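Local coordinates for protein LP15968p (Drosophila melanogaster, PDB 3MN8) that releases C-terminal arginine or lysine from peptides and proteins as a zinc-dependent carboxypeptidase, processing peptide hormones, neuropeptides and growth factors, at residues Ser224-Glu238 with Thr277-Asp291. Sequence-based numbering, arbitrary orientation.
Sequences SYPYDNSLAHNECCE and TNGAHWYELSGGMQD. With GEM ((2-guanidinoethylmercapto)succinic acid), chain G.
Asp-228 sets OD1 beside Gly-279 CA, 3.0 Å away, at the start of helix 279-282. The same OD1 is 2.9 Å from N4 of the bound GEM. The inhibitor's guanidinium donates from N2 to Gly-279 O and Tyr-283 O, with a weak bond from N4 to Tyr-283 O; N2 lies over the centre of the Tyr-283 ring, and Leu-285 CD2 sits against N4. Behind this pocket wall, Asp-291 OD2 takes the backbone N-H of Asp-228 in a nearly straight bond (2.6 Å, 173°) on the syn side of the carboxylate. Its other oxygen, OD1, receives Gln-290 NE2 in the amide plane, while Gln-290 OE1 is bonded to Thr-303 of strand 300-305. Without the Asp-291 carboxylate, as with an alanine here, the Asp-228 N-H would probably lose its acceptor and the Gln-290 amide one of its anchors. Tyr-225 O and Tyr-227 O, one on each side of the cis peptide before Tyr-227, accept Gly-279 N and Ala-280 N. Farther out, Asn-229 ND2 meets Ser-286 OG at 2.9 Å, and Glu-284, running straight out past CG (chi2 -167°), brings OE1 to Ser-230 OG. Cys-237, disulfide-linked to Cys-236, lays its CA over the His-281 ring. Parallel strands 222-225 and 276-278 pair at the sheet edge through Tyr-225 N and Thr-277 O. The two segments form one wall of the pocket in the first, active 1B carboxypeptidase-like domain of this M14 enzyme, Asp-228 probably matching the charge of a C-terminal arginine or lysine.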
# COMPACT_ATOMS: atom_id res chain seq x y z
N SER A 224 7.53 8.87 -1.64
CA SER A 224 8.64 8.16 -2.28
C SER A 224 8.16 6.91 -2.99
O SER A 224 7.30 6.18 -2.49
CB SER A 224 9.69 7.77 -1.23
OG SER A 224 10.82 7.13 -1.81
N TYR A 225 8.74 6.63 -4.15
CA TYR A 225 8.30 5.52 -5.00
C TYR A 225 9.51 4.79 -5.54
O TYR A 225 10.61 5.34 -5.51
CB TYR A 225 7.45 6.05 -6.16
CG TYR A 225 8.11 7.18 -6.92
CD1 TYR A 225 8.04 8.50 -6.47
CD2 TYR A 225 8.81 6.94 -8.09
CE1 TYR A 225 8.63 9.53 -7.17
CE2 TYR A 225 9.41 7.97 -8.80
CZ TYR A 225 9.31 9.27 -8.33
OH TYR A 225 9.91 10.30 -9.03
N PRO A 226 9.30 3.57 -6.06
CA PRO A 226 10.34 2.71 -6.65
C PRO A 226 11.12 3.35 -7.82
O PRO A 226 10.62 4.28 -8.48
CB PRO A 226 9.54 1.49 -7.14
CG PRO A 226 8.31 1.47 -6.30
CD PRO A 226 7.98 2.91 -6.01
N TYR A 227 12.33 2.87 -8.07
CA TYR A 227 12.98 1.88 -7.24
C TYR A 227 13.79 2.58 -6.15
O TYR A 227 14.11 3.77 -6.26
CB TYR A 227 13.94 1.03 -8.08
CG TYR A 227 13.30 0.09 -9.07
CD1 TYR A 227 12.53 -1.00 -8.63
CD2 TYR A 227 13.50 0.25 -10.43
CE1 TYR A 227 11.98 -1.88 -9.53
CE2 TYR A 227 12.94 -0.62 -11.34
CZ TYR A 227 12.18 -1.68 -10.88
OH TYR A 227 11.61 -2.55 -11.78
N ASP A 228 14.14 1.82 -5.11
CA ASP A 228 14.92 2.32 -3.98
C ASP A 228 16.41 2.04 -4.18
O ASP A 228 17.26 2.53 -3.44
CB ASP A 228 14.46 1.66 -2.67
CG ASP A 228 13.20 2.32 -2.08
OD1 ASP A 228 12.85 3.44 -2.52
OD2 ASP A 228 12.58 1.73 -1.16
N ASN A 229 16.72 1.23 -5.19
CA ASN A 229 18.11 0.88 -5.48
C ASN A 229 18.37 0.59 -6.96
O ASN A 229 17.43 0.61 -7.77
CB ASN A 229 18.58 -0.29 -4.59
CG ASN A 229 18.01 -1.63 -5.04
OD1 ASN A 229 17.20 -1.72 -5.97
ND2 ASN A 229 18.43 -2.69 -4.35
N SER A 230 19.63 0.34 -7.31
CA SER A 230 19.98 0.04 -8.69
C SER A 230 21.18 -0.88 -8.78
O SER A 230 21.85 -1.13 -7.78
CB SER A 230 20.26 1.34 -9.45
OG SER A 230 21.41 1.98 -8.94
N LEU A 231 21.44 -1.39 -9.98
CA LEU A 231 22.67 -2.14 -10.28
C LEU A 231 23.93 -1.28 -10.11
O LEU A 231 25.00 -1.78 -9.74
CB LEU A 231 22.63 -2.72 -11.71
CG LEU A 231 21.98 -4.07 -12.00
CD1 LEU A 231 21.84 -4.26 -13.49
CD2 LEU A 231 22.76 -5.24 -11.41
N ALA A 232 23.82 0.01 -10.39
CA ALA A 232 24.93 0.93 -10.19
C ALA A 232 25.29 1.00 -8.70
O ALA A 232 26.45 1.25 -8.33
CB ALA A 232 24.59 2.32 -10.74
N HIS A 233 24.29 0.78 -7.85
CA HIS A 233 24.44 0.92 -6.40
C HIS A 233 25.06 2.25 -6.02
O HIS A 233 26.07 2.31 -5.33
CB HIS A 233 25.19 -0.26 -5.78
CG HIS A 233 24.41 -1.54 -5.83
ND1 HIS A 233 24.67 -2.53 -6.75
CD2 HIS A 233 23.35 -1.96 -5.10
CE1 HIS A 233 23.81 -3.52 -6.57
NE2 HIS A 233 22.99 -3.20 -5.58
N ASN A 234 24.44 3.32 -6.49
CA ASN A 234 24.84 4.68 -6.15
C ASN A 234 24.34 5.05 -4.75
O ASN A 234 23.28 4.61 -4.32
CB ASN A 234 24.30 5.65 -7.20
CG ASN A 234 24.71 5.26 -8.63
OD1 ASN A 234 25.85 4.84 -8.87
ND2 ASN A 234 23.78 5.40 -9.57
N GLU A 235 25.11 5.86 -4.03
CA GLU A 235 24.69 6.28 -2.69
C GLU A 235 23.36 7.04 -2.74
O GLU A 235 22.45 6.76 -1.96
CB GLU A 235 25.76 7.14 -2.02
CG GLU A 235 25.35 7.70 -0.66
CD GLU A 235 26.38 8.67 -0.11
OE1 GLU A 235 26.57 8.68 1.12
OE2 GLU A 235 27.01 9.43 -0.90
N CYS A 236 23.25 7.98 -3.67
CA CYS A 236 22.09 8.86 -3.70
C CYS A 236 22.00 9.68 -4.99
O CYS A 236 22.81 9.53 -5.91
CB CYS A 236 22.16 9.83 -2.52
SG CYS A 236 23.13 11.32 -2.86
N CYS A 237 20.99 10.55 -5.02
CA CYS A 237 20.89 11.64 -5.99
C CYS A 237 20.95 11.14 -7.42
O CYS A 237 21.36 11.88 -8.32
CB CYS A 237 22.01 12.66 -5.76
SG CYS A 237 22.49 12.90 -4.01
N GLU A 238 20.54 9.90 -7.63
CA GLU A 238 20.47 9.36 -8.99
C GLU A 238 19.24 8.46 -9.15
O GLU A 238 19.13 7.41 -8.50
CB GLU A 238 21.76 8.60 -9.34
CG GLU A 238 22.45 9.07 -10.62
CD GLU A 238 23.95 8.79 -10.60
OE1 GLU A 238 24.60 8.87 -11.67
OE2 GLU A 238 24.47 8.50 -9.51
N THR A 277 9.66 12.04 -4.29
CA THR A 277 11.01 11.67 -4.70
C THR A 277 11.13 10.20 -5.03
O THR A 277 10.36 9.38 -4.55
CB THR A 277 12.05 11.95 -3.61
OG1 THR A 277 13.36 11.71 -4.14
CG2 THR A 277 11.81 11.05 -2.40
N ASN A 278 12.11 9.88 -5.86
CA ASN A 278 12.44 8.51 -6.18
C ASN A 278 13.27 7.99 -5.02
O ASN A 278 14.18 8.69 -4.55
CB ASN A 278 13.23 8.48 -7.48
CG ASN A 278 13.80 7.13 -7.79
OD1 ASN A 278 15.00 7.01 -8.02
ND2 ASN A 278 12.95 6.10 -7.83
N GLY A 279 12.96 6.79 -4.53
CA GLY A 279 13.72 6.22 -3.42
C GLY A 279 15.22 6.35 -3.62
O GLY A 279 15.93 7.04 -2.86
N ALA A 280 15.71 5.69 -4.67
CA ALA A 280 17.13 5.69 -5.01
C ALA A 280 17.72 7.10 -5.04
O ALA A 280 18.78 7.34 -4.47
CB ALA A 280 17.35 5.00 -6.34
N HIS A 281 17.03 8.01 -5.73
CA HIS A 281 17.51 9.39 -5.87
C HIS A 281 17.67 10.07 -4.52
O HIS A 281 18.60 10.85 -4.31
CB HIS A 281 16.61 10.22 -6.78
CG HIS A 281 17.21 11.53 -7.16
ND1 HIS A 281 16.99 12.69 -6.46
CD2 HIS A 281 18.07 11.86 -8.16
CE1 HIS A 281 17.66 13.68 -7.01
NE2 HIS A 281 18.33 13.21 -8.04
N TRP A 282 16.75 9.79 -3.60
CA TRP A 282 16.95 10.22 -2.23
C TRP A 282 18.27 9.61 -1.74
O TRP A 282 19.31 10.28 -1.64
CB TRP A 282 15.79 9.76 -1.35
CG TRP A 282 15.87 10.31 0.03
CD1 TRP A 282 16.85 11.10 0.55
CD2 TRP A 282 14.92 10.10 1.08
NE1 TRP A 282 16.57 11.41 1.86
CE2 TRP A 282 15.39 10.81 2.21
CE3 TRP A 282 13.72 9.39 1.17
CZ2 TRP A 282 14.70 10.81 3.43
CZ3 TRP A 282 13.03 9.40 2.38
CH2 TRP A 282 13.53 10.11 3.49
N TYR A 283 18.20 8.32 -1.44
CA TYR A 283 19.39 7.51 -1.20
C TYR A 283 19.00 6.05 -1.38
O TYR A 283 17.87 5.66 -1.05
CB TYR A 283 19.96 7.74 0.20
CG TYR A 283 18.96 7.50 1.32
CD1 TYR A 283 18.78 6.24 1.88
CD2 TYR A 283 18.20 8.54 1.83
CE1 TYR A 283 17.87 6.02 2.90
CE2 TYR A 283 17.28 8.33 2.85
CZ TYR A 283 17.12 7.08 3.38
OH TYR A 283 16.22 6.88 4.41
N GLU A 284 19.92 5.25 -1.91
CA GLU A 284 19.63 3.85 -2.20
C GLU A 284 19.59 3.00 -0.95
O GLU A 284 20.28 3.27 0.04
CB GLU A 284 20.59 3.26 -3.24
CG GLU A 284 20.35 3.79 -4.65
CD GLU A 284 21.07 2.98 -5.72
OE1 GLU A 284 21.11 3.44 -6.90
OE2 GLU A 284 21.60 1.89 -5.40
N LEU A 285 18.76 1.98 -1.00
CA LEU A 285 18.70 1.02 0.08
C LEU A 285 18.25 -0.28 -0.57
O LEU A 285 17.60 -0.26 -1.62
CB LEU A 285 17.72 1.50 1.15
CG LEU A 285 16.22 1.52 0.83
CD1 LEU A 285 15.63 0.18 1.17
CD2 LEU A 285 15.50 2.63 1.59
N SER A 286 18.61 -1.40 0.04
CA SER A 286 18.22 -2.68 -0.53
C SER A 286 17.43 -3.53 0.44
O SER A 286 17.62 -3.42 1.66
CB SER A 286 19.45 -3.43 -1.04
OG SER A 286 20.12 -2.64 -2.01
N GLY A 287 16.52 -4.34 -0.10
CA GLY A 287 15.76 -5.29 0.69
C GLY A 287 14.51 -4.68 1.28
O GLY A 287 13.95 -5.20 2.25
N GLY A 288 14.06 -3.58 0.69
CA GLY A 288 12.86 -2.92 1.17
C GLY A 288 11.57 -3.59 0.75
O GLY A 288 11.51 -4.33 -0.24
N MET A 289 10.50 -3.32 1.48
CA MET A 289 9.20 -3.89 1.16
C MET A 289 8.61 -3.28 -0.11
O MET A 289 7.98 -3.97 -0.90
CB MET A 289 8.25 -3.69 2.35
CG MET A 289 6.87 -4.29 2.18
SD MET A 289 6.01 -4.29 3.77
CE MET A 289 5.89 -2.54 4.15
N GLN A 290 8.84 -1.98 -0.30
CA GLN A 290 8.28 -1.25 -1.44
C GLN A 290 8.63 -1.96 -2.73
O GLN A 290 7.76 -2.44 -3.45
CB GLN A 290 8.84 0.18 -1.50
CG GLN A 290 8.28 1.01 -2.63
CD GLN A 290 9.07 2.30 -2.87
OE1 GLN A 290 8.74 3.35 -2.32
NE2 GLN A 290 10.12 2.21 -3.69
N ASP A 291 9.92 -2.02 -3.03
CA ASP A 291 10.33 -2.60 -4.29
C ASP A 291 9.97 -4.08 -4.35
O ASP A 291 9.84 -4.64 -5.44
CB ASP A 291 11.83 -2.36 -4.55
CG ASP A 291 12.15 -0.91 -4.91
OD1 ASP A 291 11.23 -0.06 -4.85
OD2 ASP A 291 13.31 -0.61 -5.25
C8 GEM G . 13.92 4.91 4.44
S7 GEM G . 12.60 4.24 3.46
C6 GEM G . 12.19 5.65 2.47
C5 GEM G . 13.38 6.25 1.73
N3 GEM G . 13.77 5.30 0.70
C1 GEM G . 14.86 5.36 -0.06
N4 GEM G . 15.09 4.42 -0.97
N2 GEM G . 15.73 6.35 0.09
C9 GEM G . 14.56 3.76 5.17
O14 GEM G . 14.04 2.63 5.07
O15 GEM G . 15.59 3.97 5.85
C10 GEM G . 13.46 6.02 5.40
C11 GEM G . 12.55 5.60 6.55
O12 GEM G . 11.51 6.27 6.74
O13 GEM G . 12.88 4.64 7.30